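Local atomic coordinates of transcriptional regulator, marR family, putative (Sulfolobus solfataricus, PDB entry 3F3X), a protein that probably acts as a dimeric DNA-binding transcription factor of the MarR family, regulating gene expression in an archaeon. Residues Q9-I14 with N133-R138; S120-E123 with E127-E130. One frame throughout, in Å; residues are numbered along the deposited sequence.

Interaction 1 (Q9-I14 with N133-R138). With SO4 (sulfate ion), chain B.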
loop_
_atom_site.group_PDB
_atom_site.type_symbol
_atom_site.label_atom_id
_atom_site.label_comp_id
_atom_site.label_asym_id
_atom_site.label_seq_id
_atom_site.Cartn_x
_atom_site.Cartn_y
_atom_site.Cartn_z
ATOM N N GLN A 9 -6.162 -12.752 -3.172
ATOM C CA GLN A 9 -5.983 -12.017 -4.421
ATOM C C GLN A 9 -6.451 -10.584 -4.231
ATOM O O GLN A 9 -5.900 -9.650 -4.821
ATOM C CB GLN A 9 -6.759 -12.687 -5.557
ATOM C CG GLN A 9 -6.361 -12.211 -6.955
ATOM C CD GLN A 9 -4.852 -12.217 -7.173
ATOM O OE1 GLN A 9 -4.147 -13.095 -6.677
ATOM N NE2 GLN A 9 -4.354 -11.241 -7.930
ATOM N N LEU A 10 -7.466 -10.416 -3.390
ATOM C CA LEU A 10 -7.998 -9.094 -3.093
ATOM C C LEU A 10 -6.863 -8.266 -2.497
ATOM O O LEU A 10 -6.650 -7.109 -2.873
ATOM C CB LEU A 10 -9.142 -9.222 -2.084
ATOM C CG LEU A 10 -10.047 -8.016 -1.868
ATOM C CD1 LEU A 10 -10.791 -7.706 -3.162
ATOM C CD2 LEU A 10 -11.037 -8.327 -0.756
ATOM N N MET A 11 -6.126 -8.875 -1.572
ATOM C CA MET A 11 -5.010 -8.200 -0.926
ATOM C C MET A 11 -3.842 -7.976 -1.894
ATOM O O MET A 11 -3.164 -6.946 -1.825
ATOM C CB MET A 11 -4.554 -8.998 0.301
ATOM C CG MET A 11 -5.661 -9.213 1.344
ATOM S SD MET A 11 -6.410 -7.674 1.986
ATOM C CE MET A 11 -5.075 -7.028 2.880
ATOM N N ASN A 12 -3.604 -8.930 -2.798
ATOM C CA ASN A 12 -2.526 -8.779 -3.769
ATOM C C ASN A 12 -2.791 -7.565 -4.648
ATOM O O ASN A 12 -1.876 -6.821 -4.986
ATOM C CB ASN A 12 -2.414 -10.010 -4.673
ATOM C CG ASN A 12 -1.861 -11.213 -3.956
ATOM O OD1 ASN A 12 -1.034 -11.086 -3.053
ATOM N ND2 ASN A 12 -2.290 -12.394 -4.372
ATOM N N THR A 13 -4.050 -7.378 -5.022
ATOM C CA THR A 13 -4.430 -6.256 -5.873
ATOM C C THR A 13 -4.328 -4.934 -5.105
ATOM O O THR A 13 -3.846 -3.934 -5.634
ATOM C CB THR A 13 -5.861 -6.442 -6.398
ATOM O OG1 THR A 13 -5.952 -7.700 -7.081
ATOM C CG2 THR A 13 -6.235 -5.320 -7.357
ATOM N N ILE A 14 -4.774 -4.938 -3.853
ATOM C CA ILE A 14 -4.709 -3.742 -3.022
ATOM C C ILE A 14 -3.256 -3.305 -2.878
ATOM O O ILE A 14 -2.949 -2.112 -2.891
ATOM C CB ILE A 14 -5.346 -4.014 -1.632
ATOM C CG1 ILE A 14 -6.871 -4.040 -1.784
ATOM C CG2 ILE A 14 -4.898 -2.966 -0.607
ATOM C CD1 ILE A 14 -7.620 -4.360 -0.510
ATOM N N ASN A 133 -13.732 -0.426 3.873
ATOM C CA ASN A 133 -13.722 0.008 5.271
ATOM C C ASN A 133 -13.817 -1.201 6.198
ATOM O O ASN A 133 -13.112 -1.283 7.201
ATOM C CB ASN A 133 -14.871 0.983 5.561
ATOM C CG ASN A 133 -14.658 2.336 4.920
ATOM O OD1 ASN A 133 -13.537 2.851 4.890
ATOM N ND2 ASN A 133 -15.732 2.927 4.412
ATOM N N LYS A 134 -14.679 -2.150 5.858
ATOM C CA LYS A 134 -14.814 -3.336 6.692
ATOM C C LYS A 134 -13.493 -4.108 6.713
ATOM O O LYS A 134 -13.022 -4.524 7.773
ATOM C CB LYS A 134 -15.939 -4.234 6.184
ATOM C CG LYS A 134 -16.253 -5.379 7.139
ATOM C CD LYS A 134 -17.524 -6.117 6.748
ATOM C CE LYS A 134 -17.887 -7.168 7.797
ATOM N NZ LYS A 134 -19.181 -7.855 7.498
ATOM N N ILE A 135 -12.892 -4.289 5.542
ATOM C CA ILE A 135 -11.621 -5.000 5.459
ATOM C C ILE A 135 -10.577 -4.336 6.360
ATOM O O ILE A 135 -9.883 -5.011 7.128
ATOM C CB ILE A 135 -11.107 -5.046 3.998
ATOM C CG1 ILE A 135 -11.943 -6.049 3.197
ATOM C CG2 ILE A 135 -9.631 -5.418 3.963
ATOM C CD1 ILE A 135 -11.660 -6.036 1.714
ATOM N N LEU A 136 -10.476 -3.009 6.282
ATOM C CA LEU A 136 -9.504 -2.295 7.105
ATOM C C LEU A 136 -9.705 -2.557 8.600
ATOM O O LEU A 136 -8.738 -2.754 9.339
ATOM C CB LEU A 136 -9.565 -0.786 6.839
ATOM C CG LEU A 136 -8.602 0.029 7.716
ATOM C CD1 LEU A 136 -7.159 -0.398 7.441
ATOM C CD2 LEU A 136 -8.778 1.510 7.439
ATOM N N SER A 137 -10.959 -2.563 9.044
ATOM C CA SER A 137 -11.251 -2.793 10.457
ATOM C C SER A 137 -10.811 -4.185 10.905
ATOM O O SER A 137 -10.423 -4.381 12.057
ATOM C CB SER A 137 -12.746 -2.609 10.736
ATOM O OG SER A 137 -13.520 -3.605 10.097
ATOM N N ARG A 138 -10.872 -5.149 9.991
ATOM C CA ARG A 138 -10.476 -6.520 10.298
ATOM C C ARG A 138 -8.960 -6.695 10.325
ATOM O O ARG A 138 -8.444 -7.589 10.997
ATOM C CB ARG A 138 -11.105 -7.479 9.284
ATOM C CG ARG A 138 -12.622 -7.570 9.389
ATOM C CD ARG A 138 -13.038 -8.261 10.678
ATOM N NE ARG A 138 -14.488 -8.378 10.822
ATOM C CZ ARG A 138 -15.279 -7.416 11.293
ATOM N NH1 ARG A 138 -14.767 -6.251 11.672
ATOM N NH2 ARG A 138 -16.587 -7.621 11.396
HETATM S S SO4 B . -0.414 -11.497 -8.547
HETATM O O1 SO4 B . -0.585 -10.732 -7.296
HETATM O O2 SO4 B . 0.712 -12.430 -8.402
HETATM O O3 SO4 B . -0.137 -10.566 -9.660
HETATM O O4 SO4 B . -1.647 -12.255 -8.814
#
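Leu10 and Ile135 meet methyl to methyl, tip to tip, with Leu10 CD2 only 3.4 Å from Ile135 CD1, tighter than usual van der Waals contact. Beside this point the fit slackens: Met11 SD stays 4.4 Å from Ile135 CG2. Ile135 thus presents both of its branches to helix 3-33, and Leu132 of the second subunit packs on Leu10. This pairing of the first and last helices belongs to the dimerisation domain of the MarR fold, which stands apart from the winged helix-turn-helix. Gln9, on another side of helix 3-33, bends at its second torsion (chi2 49°), and Gln9 NE2 donates to sulfate O4 at 3.0 Å. Gln9 OE1 accepts from Asn12 ND2 at 3.0 Å; the donor stands above the carbonyl plane, yet the hydrogen bond is nearly straight, with an N-H...O angle of 164°. With a valine in place of Gln9, Asn12 ND2 would probably lose this acceptor and the sulfate one of its N-H donors. The anion, probably from the crystallisation liquor, is also held by Lys16 and by Lys44, Arg59 and Tyr60 of the second subunit.

Interaction 2 (S120-E123 with E127-E130)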
loop_
_atom_site.group_PDB
_atom_site.type_symbol
_atom_site.label_atom_id
_atom_site.label_comp_id
_atom_site.label_asym_id
_atom_site.label_seq_id
_atom_site.Cartn_x
_atom_site.Cartn_y
_atom_site.Cartn_z
ATOM N N SER A 120 -12.324 7.886 -13.324
ATOM C CA SER A 120 -13.527 8.480 -13.874
ATOM C C SER A 120 -14.629 7.491 -14.241
ATOM O O SER A 120 -15.804 7.760 -13.999
ATOM C CB SER A 120 -13.169 9.316 -15.102
ATOM O OG SER A 120 -12.583 8.508 -16.106
ATOM N N ASP A 121 -14.258 6.356 -14.822
ATOM C CA ASP A 121 -15.257 5.375 -15.238
ATOM C C ASP A 121 -15.510 4.223 -14.266
ATOM O O ASP A 121 -16.078 3.197 -14.648
ATOM C CB ASP A 121 -14.887 4.807 -16.613
ATOM C CG ASP A 121 -13.644 3.937 -16.574
ATOM O OD1 ASP A 121 -12.981 3.874 -15.515
ATOM O OD2 ASP A 121 -13.331 3.318 -17.612
ATOM N N VAL A 122 -15.095 4.387 -13.014
ATOM C CA VAL A 122 -15.298 3.344 -12.013
ATOM C C VAL A 122 -16.646 3.524 -11.323
ATOM O O VAL A 122 -16.907 4.562 -10.720
ATOM C CB VAL A 122 -14.188 3.373 -10.947
ATOM C CG1 VAL A 122 -14.462 2.323 -9.878
ATOM C CG2 VAL A 122 -12.839 3.129 -11.600
ATOM N N GLU A 123 -17.496 2.507 -11.416
ATOM C CA GLU A 123 -18.821 2.559 -10.804
ATOM C C GLU A 123 -18.872 1.755 -9.505
ATOM O O GLU A 123 -17.921 1.055 -9.155
ATOM C CB GLU A 123 -19.876 2.011 -11.770
ATOM C CG GLU A 123 -19.914 2.680 -13.145
ATOM C CD GLU A 123 -20.231 4.162 -13.076
ATOM O OE1 GLU A 123 -20.995 4.566 -12.174
ATOM O OE2 GLU A 123 -19.729 4.921 -13.935
ATOM N N GLU A 127 -20.318 1.047 -2.651
ATOM C CA GLU A 127 -20.228 -0.339 -2.206
ATOM C C GLU A 127 -18.773 -0.751 -1.995
ATOM O O GLU A 127 -18.459 -1.469 -1.047
ATOM C CB GLU A 127 -20.890 -1.267 -3.229
ATOM C CG GLU A 127 -22.394 -1.069 -3.330
ATOM C CD GLU A 127 -23.045 -1.933 -4.394
ATOM O OE1 GLU A 127 -22.368 -2.824 -4.965
ATOM O OE2 GLU A 127 -24.254 -1.729 -4.656
ATOM N N LEU A 128 -17.886 -0.304 -2.879
ATOM C CA LEU A 128 -16.469 -0.631 -2.754
ATOM C C LEU A 128 -15.925 0.001 -1.475
ATOM O O LEU A 128 -15.100 -0.594 -0.778
ATOM C CB LEU A 128 -15.683 -0.105 -3.959
ATOM C CG LEU A 128 -15.974 -0.738 -5.322
ATOM C CD1 LEU A 128 -15.148 -0.041 -6.401
ATOM C CD2 LEU A 128 -15.646 -2.228 -5.276
ATOM N N LEU A 129 -16.403 1.208 -1.175
ATOM C CA LEU A 129 -15.979 1.938 0.005
ATOM C C LEU A 129 -16.359 1.191 1.277
ATOM O O LEU A 129 -15.544 1.081 2.205
ATOM C CB LEU A 129 -16.602 3.339 0.010
ATOM C CG LEU A 129 -16.087 4.312 1.068
ATOM C CD1 LEU A 129 -14.564 4.410 0.988
ATOM C CD2 LEU A 129 -16.729 5.671 0.832
ATOM N N GLU A 130 -17.583 0.670 1.331
ATOM C CA GLU A 130 -18.015 -0.060 2.517
ATOM C C GLU A 130 -17.195 -1.333 2.668
ATOM O O GLU A 130 -16.758 -1.666 3.762
ATOM C CB GLU A 130 -19.487 -0.444 2.419
ATOM C CG GLU A 130 -20.447 0.722 2.342
ATOM C CD GLU A 130 -21.870 0.312 2.657
ATOM O OE1 GLU A 130 -22.788 1.105 2.364
ATOM O OE2 GLU A 130 -22.067 -0.797 3.206
#
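Leu128 turns CG anti to its own carbonyl carbon (chi1 -67°) and extends CD1 away from CA (chi2 177°), so that this one methyl does all the reaching toward the loop. On the other side Val122 sets CG1 anti to the backbone N (chi1 177°), and the two methyls come together with Val122 CG1 at 4.3 Å from Leu128 CD1. The same leucine methyl, Leu128 CD1, lies 4.1 Å from Glu123 O, so it rests against both a valine branch and the backbone that follows it. No hydrogen bond crosses between the segments; the contact is a light apolar touch, burying 64 Å² in all. Glu123 takes part through its backbone, for its CB points away from the helix and its chain folds back, and the residue is exposed. Val122 and Leu128 themselves are buried, and the second subunit adds to their packing: Val122 packs on Ile135 of that subunit and Leu128 on its Leu128. One step back in the loop, Asp121 points its carboxylate to a salt bridge with Arg138 of the second subunit, while its backbone O accepts from Lys134 NZ there. The loop from 120 to 123 joins helix 98-118 to helix 125-138, and this short connection into the C-terminal helix, its buried leucine packing on the same residue of the second subunit, belongs to the dimerisation domain of MarR-type regulators.

Overall arrangement
Both contacts use helix 125-138: interaction 1 ties its C-terminal end to helix 3-33, whereas interaction 2 sets its beginning against the loop that leads into it. In sequence, interaction 2 falls within the span bracketed by interaction 1, and the contact centres are about 15 Å apart. Neither has a hydrogen bond across; interaction 1 is wholly between side chains, while interaction 2 also sets a methyl against a backbone carbonyl. The helix-helix contact involves buried residues alone and is the more extensive, 119 against 64 Å²; the loop contact includes exposed Glu123. Polar chemistry sits around them, at a sulfate beside 9-14 and in intersubunit bonds joining Asp121 of one chain to Lys134 and Arg138 of the other.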